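Local atomic coordinates of AvrRpt2 (Erwinia amylovora, PDB entry 6HQZ), a protein that probably cleaves host proteins as a papain-like C70 cysteine protease, a type III effector from a plant pathogen, and is linked to induced fire blight resistance in Malus. Residues F3-V8 and H90-F95; V70-S75 and Q139-R144; N81-L86 and S107-I112; F121-P124 and D129-M132. One frame throughout, in Å; residues are numbered along the deposited sequence.

In the fold
All four contacts lie in the papain-like cysteine protease part of AvrRpt2 and meet around its antiparallel sheet. Interaction 3 is the buried one, pressing helix 80-90 on strand 104-113 through aliphatic side chains. Interaction 1 uses the same chemistry nearer the surface, where the N-terminal segment meets the turn between that helix and strand 93-98; its Leu5 is also hydrogen-bonded by its backbone to Thr110 of interaction 3. Interaction 4, a hairpin at the edge of the sheet, mixes backbone bonds and a histidine bond with packing round Phe121. Interaction 2 joins a loop to the chain leaving helix 134-140, around a tryptophan, and reaches interaction 1 through Phe95 and Leu141.

Interaction 1: residues F3-V8 and H90-F95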
loop_
_atom_site.group_PDB
_atom_site.type_symbol
_atom_site.label_atom_id
_atom_site.label_comp_id
_atom_site.label_asym_id
_atom_site.label_seq_id
_atom_site.Cartn_x
_atom_site.Cartn_y
_atom_site.Cartn_z
ATOM N N PHE A 3 7.354 -0.983 1.289
ATOM C CA PHE A 3 6.308 -1.902 1.591
ATOM C C PHE A 3 6.760 -3.256 1.096
ATOM O O PHE A 3 7.231 -3.374 -0.009
ATOM C CB PHE A 3 4.998 -1.481 0.928
ATOM C CG PHE A 3 3.922 -2.465 1.112
ATOM C CD1 PHE A 3 3.111 -2.393 2.224
ATOM C CD2 PHE A 3 3.770 -3.546 0.234
ATOM C CE1 PHE A 3 2.115 -3.339 2.421
ATOM C CE2 PHE A 3 2.768 -4.487 0.435
ATOM C CZ PHE A 3 1.953 -4.388 1.536
ATOM N N ARG A 4 6.631 -4.284 1.924
ATOM C CA ARG A 4 7.084 -5.637 1.513
ATOM C C ARG A 4 6.051 -6.600 1.952
ATOM O O ARG A 4 5.655 -6.572 3.102
ATOM C CB ARG A 4 8.445 -6.008 2.100
ATOM C CG ARG A 4 9.520 -4.999 1.758
ATOM C CD ARG A 4 10.848 -5.270 2.397
ATOM N NE ARG A 4 11.712 -4.071 2.353
ATOM C CZ ARG A 4 13.009 -4.053 2.673
ATOM N NH1 ARG A 4 13.620 -5.147 3.130
ATOM N NH2 ARG A 4 13.706 -2.921 2.582
ATOM N N LEU A 5 5.605 -7.452 1.046
ATOM C CA LEU A 5 4.887 -8.654 1.406
ATOM C C LEU A 5 5.935 -9.743 1.768
ATOM O O LEU A 5 6.926 -9.985 1.005
ATOM C CB LEU A 5 4.049 -9.179 0.233
ATOM C CG LEU A 5 3.058 -8.230 -0.430
ATOM C CD1 LEU A 5 2.771 -8.753 -1.831
ATOM C CD2 LEU A 5 1.826 -8.091 0.447
ATOM N N ASN A 6 5.658 -10.425 2.861
ATOM C CA ASN A 6 6.591 -11.330 3.517
ATOM C C ASN A 6 6.315 -12.815 3.372
ATOM O O ASN A 6 7.199 -13.610 3.694
ATOM C CB ASN A 6 6.658 -10.941 4.999
ATOM C CG ASN A 6 7.349 -9.618 5.172
ATOM O OD1 ASN A 6 8.556 -9.535 4.979
ATOM N ND2 ASN A 6 6.589 -8.554 5.416
ATOM N N HIS A 7 5.120 -13.227 2.953
ATOM C CA HIS A 7 5.052 -14.601 2.487
ATOM C C HIS A 7 4.248 -14.886 1.250
ATOM O O HIS A 7 3.170 -15.461 1.242
ATOM C CB HIS A 7 4.837 -15.686 3.543
ATOM C CG HIS A 7 5.415 -17.012 3.101
ATOM N ND1 HIS A 7 6.777 -17.207 2.936
ATOM C CD2 HIS A 7 4.825 -18.169 2.701
ATOM C CE1 HIS A 7 6.999 -18.434 2.492
ATOM N NE2 HIS A 7 5.833 -19.037 2.338
ATOM N N VAL A 8 4.903 -14.521 0.180
ATOM C CA VAL A 8 4.635 -15.094 -1.103
ATOM C C VAL A 8 5.477 -16.383 -1.242
ATOM O O VAL A 8 6.675 -16.356 -1.071
ATOM C CB VAL A 8 4.923 -14.048 -2.171
ATOM C CG1 VAL A 8 4.510 -14.604 -3.505
ATOM C CG2 VAL A 8 4.094 -12.806 -1.833
ATOM N N HIS A 90 -3.115 -5.026 -4.059
ATOM C CA HIS A 90 -3.383 -6.146 -4.945
ATOM C C HIS A 90 -2.623 -7.409 -4.621
ATOM O O HIS A 90 -3.013 -8.468 -5.080
ATOM C CB HIS A 90 -3.017 -5.721 -6.376
ATOM C CG HIS A 90 -3.761 -4.498 -6.800
ATOM N ND1 HIS A 90 -3.128 -3.327 -7.164
ATOM C CD2 HIS A 90 -5.088 -4.244 -6.824
ATOM C CE1 HIS A 90 -4.047 -2.418 -7.447
ATOM N NE2 HIS A 90 -5.242 -2.951 -7.256
ATOM N N GLY A 91 -1.582 -7.312 -3.804
ATOM C CA GLY A 91 -0.837 -8.478 -3.413
ATOM C C GLY A 91 0.258 -8.650 -4.414
ATOM O O GLY A 91 0.618 -7.683 -5.107
ATOM N N PRO A 92 0.821 -9.853 -4.484
ATOM C CA PRO A 92 1.928 -9.996 -5.451
ATOM C C PRO A 92 1.531 -9.787 -6.932
ATOM O O PRO A 92 0.374 -10.070 -7.382
ATOM C CB PRO A 92 2.416 -11.420 -5.230
ATOM C CG PRO A 92 1.344 -12.122 -4.496
ATOM C CD PRO A 92 0.483 -11.102 -3.791
ATOM N N ILE A 93 2.479 -9.291 -7.675
ATOM C CA ILE A 93 2.205 -8.858 -9.047
ATOM C C ILE A 93 3.235 -9.533 -9.988
ATOM O O ILE A 93 4.452 -9.411 -9.810
ATOM C CB ILE A 93 2.370 -7.343 -9.185
ATOM C CG1 ILE A 93 1.355 -6.605 -8.371
ATOM C CG2 ILE A 93 2.256 -6.911 -10.654
ATOM C CD1 ILE A 93 1.721 -5.160 -8.109
ATOM N N MET A 94 2.714 -10.264 -10.955
ATOM C CA MET A 94 3.608 -10.895 -11.931
ATOM C C MET A 94 3.837 -9.971 -13.120
ATOM O O MET A 94 2.869 -9.465 -13.723
ATOM C CB MET A 94 3.138 -12.249 -12.401
ATOM C CG MET A 94 1.809 -12.391 -13.003
ATOM S SD MET A 94 1.464 -14.163 -13.314
ATOM C CE MET A 94 0.597 -13.988 -14.855
ATOM N N PHE A 95 5.117 -9.801 -13.427
ATOM C CA PHE A 95 5.570 -8.859 -14.452
ATOM C C PHE A 95 6.462 -9.521 -15.488
ATOM O O PHE A 95 7.316 -10.399 -15.218
ATOM C CB PHE A 95 6.274 -7.624 -13.841
ATOM C CG PHE A 95 7.582 -7.888 -13.195
ATOM C CD1 PHE A 95 7.611 -8.317 -11.890
ATOM C CD2 PHE A 95 8.774 -7.626 -13.821
ATOM C CE1 PHE A 95 8.801 -8.507 -11.224
ATOM C CE2 PHE A 95 9.976 -7.781 -13.150
ATOM C CZ PHE A 95 9.991 -8.250 -11.867
#
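Leu5 and Val8 make a small aliphatic surface contact with Gly91 and Pro92, bringing the extended N-terminal segment against the turn between helix 80-90 and strand 93-98. Pro92 is its centre. One delta methyl of Leu5 does the touching: CD1 lies 3.5 Å from Pro92 N and 3.8 Å from Pro92 CD, resting on the peptide link between Gly91 and Pro92 as well as on the ring. Val8 comes to the other carbons of the same ring, its CG2 3.9 Å from Pro92 CG, with CG1 only slightly farther off. With CG1 anti to the backbone N (chi1 -174°), both Val8 methyls are directed at the proline.

Gly91 suits the end of the helix, for its positive phi (90°) and its psi would jam a side chain against the preceding carbonyl oxygen. Pro92 then begins the run into the strand with a rigid, apolar ring. Strand 104-113 lies close by, with Val8 on Thr110 and Pro92 on Val108, while the backbone of Leu5 is hydrogen-bonded to Thr110. Between the two segments the contact is purely van der Waals, so its fit depends on shape and on the exclusion of water from four partly exposed residues.

Interaction 2: residues V70-S75 and Q139-R144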
loop_
_atom_site.group_PDB
_atom_site.type_symbol
_atom_site.label_atom_id
_atom_site.label_comp_id
_atom_site.label_asym_id
_atom_site.label_seq_id
_atom_site.Cartn_x
_atom_site.Cartn_y
_atom_site.Cartn_z
ATOM N N VAL A 70 -2.492 -4.058 -13.993
ATOM C CA VAL A 70 -2.228 -2.732 -13.461
ATOM C C VAL A 70 -2.205 -1.718 -14.606
ATOM O O VAL A 70 -1.508 -1.950 -15.593
ATOM C CB VAL A 70 -0.831 -2.729 -12.826
ATOM C CG1 VAL A 70 -0.484 -1.304 -12.364
ATOM C CG2 VAL A 70 -0.726 -3.723 -11.681
ATOM N N SER A 71 -2.915 -0.594 -14.470
ATOM C CA SER A 71 -2.878 0.483 -15.436
ATOM C C SER A 71 -1.537 1.116 -15.423
ATOM O O SER A 71 -1.106 1.668 -14.403
ATOM C CB SER A 71 -3.885 1.583 -15.114
ATOM O OG SER A 71 -5.149 1.048 -15.289
ATOM N N LEU A 72 -0.863 1.015 -16.556
ATOM C CA LEU A 72 0.475 1.515 -16.692
ATOM C C LEU A 72 0.550 3.013 -16.838
ATOM O O LEU A 72 -0.178 3.605 -17.629
ATOM C CB LEU A 72 1.159 0.857 -17.896
ATOM C CG LEU A 72 1.257 -0.671 -17.746
ATOM C CD1 LEU A 72 1.932 -1.242 -18.992
ATOM C CD2 LEU A 72 2.049 -1.111 -16.510
ATOM N N PRO A 73 1.493 3.637 -16.156
ATOM C CA PRO A 73 1.603 5.093 -16.291
ATOM C C PRO A 73 2.159 5.550 -17.651
ATOM O O PRO A 73 3.033 4.902 -18.255
ATOM C CB PRO A 73 2.595 5.449 -15.174
ATOM C CG PRO A 73 3.363 4.212 -14.942
ATOM C CD PRO A 73 2.419 3.110 -15.146
ATOM N N GLU A 74 1.650 6.680 -18.096
ATOM C CA GLU A 74 1.988 7.269 -19.385
ATOM C C GLU A 74 3.454 7.578 -19.458
ATOM O O GLU A 74 4.045 7.510 -20.522
ATOM C CB GLU A 74 1.221 8.577 -19.604
ATOM C CG GLU A 74 0.103 8.521 -20.600
ATOM C CD GLU A 74 -0.577 9.896 -20.802
ATOM O OE1 GLU A 74 0.101 10.936 -21.156
ATOM O OE2 GLU A 74 -1.831 9.922 -20.634
ATOM N N SER A 75 4.032 7.924 -18.302
ATOM C CA SER A 75 5.406 8.361 -18.193
ATOM C C SER A 75 6.368 7.189 -18.389
ATOM O O SER A 75 7.558 7.402 -18.498
ATOM C CB SER A 75 5.618 8.901 -16.772
ATOM O OG SER A 75 5.316 7.832 -15.853
ATOM N N GLN A 139 13.237 0.338 -16.863
ATOM C CA GLN A 139 13.828 0.226 -18.216
ATOM C C GLN A 139 13.350 -1.011 -18.953
ATOM O O GLN A 139 13.174 -0.962 -20.161
ATOM C CB GLN A 139 15.321 0.117 -18.130
ATOM C CG GLN A 139 15.992 -0.045 -19.499
ATOM C CD GLN A 139 17.483 -0.286 -19.317
ATOM O OE1 GLN A 139 18.043 0.033 -18.254
ATOM N NE2 GLN A 139 18.133 -0.857 -20.342
ATOM N N ARG A 140 13.117 -2.081 -18.204
ATOM C CA ARG A 140 12.953 -3.420 -18.819
ATOM C C ARG A 140 11.576 -3.985 -18.761
ATOM O O ARG A 140 11.317 -4.962 -19.424
ATOM C CB ARG A 140 13.933 -4.379 -18.155
ATOM C CG ARG A 140 15.363 -3.906 -18.309
ATOM C CD ARG A 140 16.359 -4.864 -17.710
ATOM N NE ARG A 140 17.695 -4.448 -18.137
ATOM C CZ ARG A 140 18.149 -4.619 -19.377
ATOM N NH1 ARG A 140 17.410 -5.269 -20.303
ATOM N NH2 ARG A 140 19.338 -4.145 -19.707
ATOM N N LEU A 141 10.659 -3.334 -18.049
ATOM C CA LEU A 141 9.284 -3.774 -18.006
ATOM C C LEU A 141 8.653 -3.774 -19.380
ATOM O O LEU A 141 9.038 -2.954 -20.262
ATOM C CB LEU A 141 8.447 -2.840 -17.093
ATOM C CG LEU A 141 7.001 -3.220 -16.859
ATOM C CD1 LEU A 141 6.797 -4.527 -16.094
ATOM C CD2 LEU A 141 6.322 -2.082 -16.092
ATOM N N ALA A 142 7.749 -4.713 -19.593
ATOM C CA ALA A 142 7.026 -4.808 -20.869
ATOM C C ALA A 142 5.996 -3.690 -21.138
ATOM O O ALA A 142 4.876 -3.979 -21.410
ATOM C CB ALA A 142 6.350 -6.164 -20.959
ATOM N N TRP A 143 6.460 -2.463 -21.223
ATOM C CA TRP A 143 5.612 -1.275 -21.395
ATOM C C TRP A 143 4.726 -1.320 -22.612
ATOM O O TRP A 143 3.684 -0.709 -22.622
ATOM C CB TRP A 143 6.475 -0.036 -21.461
ATOM C CG TRP A 143 7.154 0.250 -20.225
ATOM C CD1 TRP A 143 8.444 0.055 -19.954
ATOM C CD2 TRP A 143 6.565 0.783 -19.049
ATOM N NE1 TRP A 143 8.730 0.457 -18.683
ATOM C CE2 TRP A 143 7.584 0.888 -18.090
ATOM C CE3 TRP A 143 5.277 1.203 -18.718
ATOM C CZ2 TRP A 143 7.358 1.393 -16.788
ATOM C CZ3 TRP A 143 5.052 1.757 -17.435
ATOM C CH2 TRP A 143 6.089 1.813 -16.484
ATOM N N ARG A 144 5.106 -2.081 -23.626
ATOM C CA ARG A 144 4.385 -2.122 -24.869
ATOM C C ARG A 144 3.017 -2.751 -24.756
ATOM O O ARG A 144 2.143 -2.496 -25.620
ATOM C CB ARG A 144 5.175 -2.824 -25.991
ATOM C CG ARG A 144 4.464 -2.889 -27.312
ATOM C CD ARG A 144 5.355 -3.488 -28.382
ATOM N NE ARG A 144 5.156 -2.773 -29.606
ATOM C CZ ARG A 144 5.947 -2.911 -30.662
ATOM N NH1 ARG A 144 6.988 -3.762 -30.632
ATOM N NH2 ARG A 144 5.698 -2.193 -31.740
#
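Trp143 lays the six-membered part of its indole against Leu72 and Pro73, and this is the tight side of a contact between a loop and the chain that leaves helix 134-140. Pro73 meets the ring at its edge: CD lies in the indole plane, 3.7 Å from Trp143 CZ3, and the two side chains cross at about a right angle. Leu72 comes in obliquely, with CB 4.0 Å from Trp143 CZ3 and CD1 4.2 Å from Trp143 CE3. Trp143 starts out alongside the other segment, but its CG is anti to the carbonyl carbon (chi1 -66°), a torsion that carries the far end of the ring nearer to the proline. Leu141 supports the indole from its own segment, with CD2 3.7 Å above one face and offset toward the rim. A large flat ring suits this place because it offers an edge to Pro73 and a face to Leu141 at once.

The packing is looser where Leu72 CD2 stands 4.4 Å from Leu141 CD2. Beyond Pro73 the chain moves to the solvent side, where Glu74 turns away and Ser75 is exposed; in the other segment, Arg144 likewise points away from the contact.

Trp143 NE1 is hydrogen-bonded to Asn138 O, tying the ring to helix 134-140, from whose end this segment emerges. Ala142, at the centre of an inverse gamma turn, is bonded through its backbone to Gly96 of strand 93-98. Both leucines also rest on Met149 of strand 149-152, while Pro73 packs on Phe78, ahead of helix 80-90.

Interaction 3: residues N81-L86 and S107-I112; sequences NELGNL and SVLTGI
Leu83 reaches from helix 80-90 to Ile112 and Leu109 of strand 104-113, in a buried contact that packs a helix on one face of the antiparallel sheet of the papain-like fold. It starts close to the strand: its CB lies 3.6 Å from Ile112 CD1 and 4.1 Å from Ile112 CG1. From there CG stands anti to the carbonyl carbon (chi1 -71°), and the two methyls part company. CD1 stays with the isoleucine, 4.0 Å from Ile112 CD1, whereas CD2 goes on to Leu109, meeting its CD2 at 4.2 Å. The two methyls thus span two residues of the strand, and the side chain crosses both at about a right angle.

Ile112 also reaches the helix backbone, its CG1 3.9 Å from Gly84 N. This is where the backbones come nearest, 6.2 Å between Gly84 CA and Ile112 CA, and the bare glycine exposes its N to the isoleucine. Branched aliphatic residues suit such a place, since they fill an apolar layer without bringing in polar groups that would need partners. On the helix side turned from the strand, Asn85 ND2 donates a nearly straight hydrogen bond (171°) to Glu82 OE1, one turn back.

The axes of the two short segments approach to 7.9 Å, with their directions 130° apart. Phe78 borders Leu83, and Ile119 of strand 118-123 packs on both Leu109 and Ile112. Phe95 of strand 93-98 also touches Leu109. Farther along the helix, Leu86 rests on Ile93, so helix 80-90 spans neighbouring strands of the sheet.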
loop_
_atom_site.group_PDB
_atom_site.type_symbol
_atom_site.label_atom_id
_atom_site.label_comp_id
_atom_site.label_asym_id
_atom_site.label_seq_id
_atom_site.Cartn_x
_atom_site.Cartn_y
_atom_site.Cartn_z
ATOM N N ASN A 81 7.423 4.368 -4.060
ATOM C CA ASN A 81 6.163 4.462 -3.318
ATOM C C ASN A 81 4.977 3.911 -4.114
ATOM O O ASN A 81 4.123 3.228 -3.561
ATOM C CB ASN A 81 5.840 5.899 -2.900
ATOM C CG ASN A 81 6.731 6.403 -1.793
ATOM O OD1 ASN A 81 7.325 5.636 -1.039
ATOM N ND2 ASN A 81 6.845 7.694 -1.704
ATOM N N GLU A 82 4.904 4.225 -5.406
ATOM C CA GLU A 82 3.749 3.752 -6.172
ATOM C C GLU A 82 3.707 2.246 -6.315
ATOM O O GLU A 82 2.655 1.648 -6.170
ATOM C CB GLU A 82 3.629 4.403 -7.558
ATOM C CG GLU A 82 2.343 4.005 -8.288
ATOM C CD GLU A 82 1.010 4.054 -7.476
ATOM O OE1 GLU A 82 0.744 4.928 -6.539
ATOM O OE2 GLU A 82 0.150 3.233 -7.859
ATOM N N LEU A 83 4.831 1.623 -6.612
ATOM C CA LEU A 83 4.846 0.137 -6.575
ATOM C C LEU A 83 4.398 -0.458 -5.204
ATOM O O LEU A 83 3.689 -1.458 -5.139
ATOM C CB LEU A 83 6.205 -0.396 -6.940
ATOM C CG LEU A 83 6.513 -0.199 -8.447
ATOM C CD1 LEU A 83 7.982 -0.556 -8.711
ATOM C CD2 LEU A 83 5.563 -0.996 -9.325
ATOM N N GLY A 84 4.839 0.168 -4.121
ATOM C CA GLY A 84 4.443 -0.260 -2.773
ATOM C C GLY A 84 2.944 -0.149 -2.563
ATOM O O GLY A 84 2.279 -1.068 -2.050
ATOM N N ASN A 85 2.404 0.991 -2.982
ATOM C CA ASN A 85 0.980 1.176 -2.930
ATOM C C ASN A 85 0.293 0.034 -3.706
ATOM O O ASN A 85 -0.635 -0.562 -3.196
ATOM C CB ASN A 85 0.677 2.557 -3.505
ATOM C CG ASN A 85 -0.790 2.884 -3.575
ATOM O OD1 ASN A 85 -1.619 2.411 -2.777
ATOM N ND2 ASN A 85 -1.117 3.790 -4.513
ATOM N N LEU A 86 0.764 -0.267 -4.925
ATOM C CA LEU A 86 0.166 -1.320 -5.751
ATOM C C LEU A 86 0.193 -2.700 -5.090
ATOM O O LEU A 86 -0.815 -3.412 -5.095
ATOM C CB LEU A 86 0.832 -1.389 -7.139
ATOM C CG LEU A 86 0.386 -0.245 -8.078
ATOM C CD1 LEU A 86 1.220 -0.195 -9.359
ATOM C CD2 LEU A 86 -1.095 -0.361 -8.437
ATOM N N SER A 107 8.405 -12.693 -13.662
ATOM C CA SER A 107 8.824 -12.759 -12.275
ATOM C C SER A 107 7.738 -12.221 -11.423
ATOM O O SER A 107 6.765 -11.643 -11.931
ATOM C CB SER A 107 10.099 -11.960 -12.066
ATOM O OG SER A 107 11.197 -12.547 -12.762
ATOM N N VAL A 108 7.861 -12.404 -10.121
ATOM C CA VAL A 108 6.845 -11.937 -9.194
ATOM C C VAL A 108 7.348 -10.908 -8.264
ATOM O O VAL A 108 8.253 -11.191 -7.475
ATOM C CB VAL A 108 6.263 -13.117 -8.352
ATOM C CG1 VAL A 108 5.223 -12.524 -7.364
ATOM C CG2 VAL A 108 5.612 -14.160 -9.262
ATOM N N LEU A 109 6.768 -9.702 -8.378
ATOM C CA LEU A 109 7.063 -8.562 -7.525
ATOM C C LEU A 109 6.448 -8.806 -6.164
ATOM O O LEU A 109 5.233 -9.077 -6.083
ATOM C CB LEU A 109 6.465 -7.280 -8.066
ATOM C CG LEU A 109 6.824 -6.015 -7.286
ATOM C CD1 LEU A 109 8.339 -5.707 -7.239
ATOM C CD2 LEU A 109 6.012 -4.914 -7.933
ATOM N N THR A 110 7.261 -8.686 -5.136
ATOM C CA THR A 110 6.778 -8.919 -3.725
ATOM C C THR A 110 6.949 -7.756 -2.730
ATOM O O THR A 110 6.296 -7.750 -1.664
ATOM C CB THR A 110 7.444 -10.141 -3.090
ATOM O OG1 THR A 110 8.853 -9.851 -2.840
ATOM C CG2 THR A 110 7.214 -11.369 -3.984
ATOM N N GLY A 111 7.929 -6.885 -2.969
ATOM C CA GLY A 111 8.161 -5.783 -2.117
ATOM C C GLY A 111 9.077 -4.749 -2.701
ATOM O O GLY A 111 9.546 -4.890 -3.815
ATOM N N ILE A 112 9.342 -3.711 -1.928
ATOM C CA ILE A 112 10.226 -2.577 -2.340
ATOM C C ILE A 112 11.223 -2.364 -1.249
ATOM O O ILE A 112 10.864 -2.318 -0.040
ATOM C CB ILE A 112 9.424 -1.272 -2.548
ATOM C CG1 ILE A 112 8.340 -1.483 -3.621
ATOM C CG2 ILE A 112 10.330 -0.085 -2.916
ATOM C CD1 ILE A 112 8.867 -1.873 -5.013
#

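Interaction 4: residues F121-P124 and D129-M132; sequences FHDP and DLTM
Phe121 and Leu130 form an antiparallel hydrogen-bonded pair in the beta hairpin of strands 118-123 and 130-133, the latter the outermost strand on this side within the chain. Among the backbone bonds, Phe121 N gives the firmer one, 2.8 Å to Leu130 O; the return bond from Leu130 N to Phe121 O is weak. The directions of the two short strand segments are 111° apart, well short of ideal antiparallel, and the chain turns a corner at Asp129.

The apolar contacts gather mainly on the Phe121 ring. Leu130 CB lies over one face in a CH-pi contact, 4.1 Å from the ring centroid. The Met132 chain bends at chi3 (69°), turning its end back to the ring: CE comes 3.7 Å from Phe121 CZ, with the sulfur placed obliquely in a Met-aromatic contact. A flexible thioether suits this wrapping, and a flat ring gives Leu130 one face to lie on while Met132 comes in from the opposite side. Beside the ring, Leu130 CD1 makes a separate contact with Asp123 CB at 3.6 Å.

The polar contact across the corner belongs to His122, whose two nitrogens tie together three parts of the chain. NE2 is bonded to Val8 O of the N-terminal segment, which implies that the hydrogen sits on NE2 and leaves ND1 as acceptor. Asp129 N, lying nearly in the imidazole plane, donates to His122 ND1 at 3.2 Å.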
loop_
_atom_site.group_PDB
_atom_site.type_symbol
_atom_site.label_atom_id
_atom_site.label_comp_id
_atom_site.label_asym_id
_atom_site.label_seq_id
_atom_site.Cartn_x
_atom_site.Cartn_y
_atom_site.Cartn_z
ATOM N N PHE A 121 11.764 -9.450 -5.707
ATOM C CA PHE A 121 10.989 -10.320 -6.571
ATOM C C PHE A 121 11.479 -11.739 -6.512
ATOM O O PHE A 121 12.671 -12.013 -6.246
ATOM C CB PHE A 121 11.010 -9.811 -8.025
ATOM C CG PHE A 121 12.342 -9.875 -8.689
ATOM C CD1 PHE A 121 13.336 -8.906 -8.436
ATOM C CD2 PHE A 121 12.632 -10.904 -9.588
ATOM C CE1 PHE A 121 14.573 -8.974 -9.091
ATOM C CE2 PHE A 121 13.873 -10.965 -10.261
ATOM C CZ PHE A 121 14.861 -10.042 -9.995
ATOM N N HIS A 122 10.531 -12.644 -6.739
ATOM C CA HIS A 122 10.773 -14.061 -6.890
ATOM C C HIS A 122 11.001 -14.297 -8.396
ATOM O O HIS A 122 10.128 -14.014 -9.190
ATOM C CB HIS A 122 9.555 -14.910 -6.524
ATOM C CG HIS A 122 9.324 -15.040 -5.049
ATOM N ND1 HIS A 122 10.293 -14.724 -4.118
ATOM C CD2 HIS A 122 8.256 -15.483 -4.356
ATOM C CE1 HIS A 122 9.805 -14.930 -2.904
ATOM N NE2 HIS A 122 8.589 -15.441 -3.022
ATOM N N ASP A 123 12.121 -14.918 -8.724
ATOM C CA ASP A 123 12.483 -15.245 -10.118
ATOM C C ASP A 123 12.428 -16.767 -10.256
ATOM O O ASP A 123 13.216 -17.496 -9.649
ATOM C CB ASP A 123 13.868 -14.729 -10.412
ATOM C CG ASP A 123 14.259 -14.875 -11.896
ATOM O OD1 ASP A 123 14.091 -15.944 -12.479
ATOM O OD2 ASP A 123 14.820 -13.949 -12.439
ATOM N N PRO A 124 11.480 -17.278 -11.040
ATOM C CA PRO A 124 11.314 -18.679 -11.157
ATOM C C PRO A 124 12.563 -19.434 -11.658
ATOM O O PRO A 124 12.627 -20.686 -11.557
ATOM C CB PRO A 124 10.177 -18.826 -12.187
ATOM C CG PRO A 124 9.534 -17.516 -12.311
ATOM C CD PRO A 124 10.479 -16.499 -11.759
ATOM N N ASP A 129 13.308 -13.898 -3.526
ATOM C CA ASP A 129 13.732 -12.700 -2.779
ATOM C C ASP A 129 14.995 -12.072 -3.376
ATOM O O ASP A 129 15.850 -11.574 -2.672
ATOM C CB ASP A 129 13.927 -13.030 -1.282
ATOM C CG ASP A 129 12.639 -13.489 -0.665
ATOM O OD1 ASP A 129 11.602 -12.916 -1.036
ATOM O OD2 ASP A 129 12.662 -14.397 0.150
ATOM N N LEU A 130 15.087 -12.096 -4.691
ATOM C CA LEU A 130 16.110 -11.296 -5.372
ATOM C C LEU A 130 15.688 -9.802 -5.327
ATOM O O LEU A 130 14.516 -9.446 -5.090
ATOM C CB LEU A 130 16.260 -11.689 -6.813
ATOM C CG LEU A 130 16.539 -13.168 -7.187
ATOM C CD1 LEU A 130 16.755 -13.302 -8.718
ATOM C CD2 LEU A 130 17.644 -13.773 -6.345
ATOM N N THR A 131 16.651 -8.934 -5.564
ATOM C CA THR A 131 16.282 -7.547 -5.867
ATOM C C THR A 131 16.954 -7.122 -7.157
ATOM O O THR A 131 17.994 -7.621 -7.479
ATOM C CB THR A 131 16.702 -6.537 -4.764
ATOM O OG1 THR A 131 18.119 -6.277 -4.780
ATOM C CG2 THR A 131 16.307 -7.037 -3.388
ATOM N N MET A 132 16.375 -6.129 -7.796
ATOM C CA MET A 132 17.033 -5.399 -8.848
ATOM C C MET A 132 16.786 -3.919 -8.676
ATOM O O MET A 132 15.762 -3.537 -8.115
ATOM C CB MET A 132 16.569 -5.857 -10.270
ATOM C CG MET A 132 15.315 -5.313 -10.840
ATOM S SD MET A 132 14.772 -5.641 -12.552
ATOM C CE MET A 132 14.369 -7.378 -12.445
#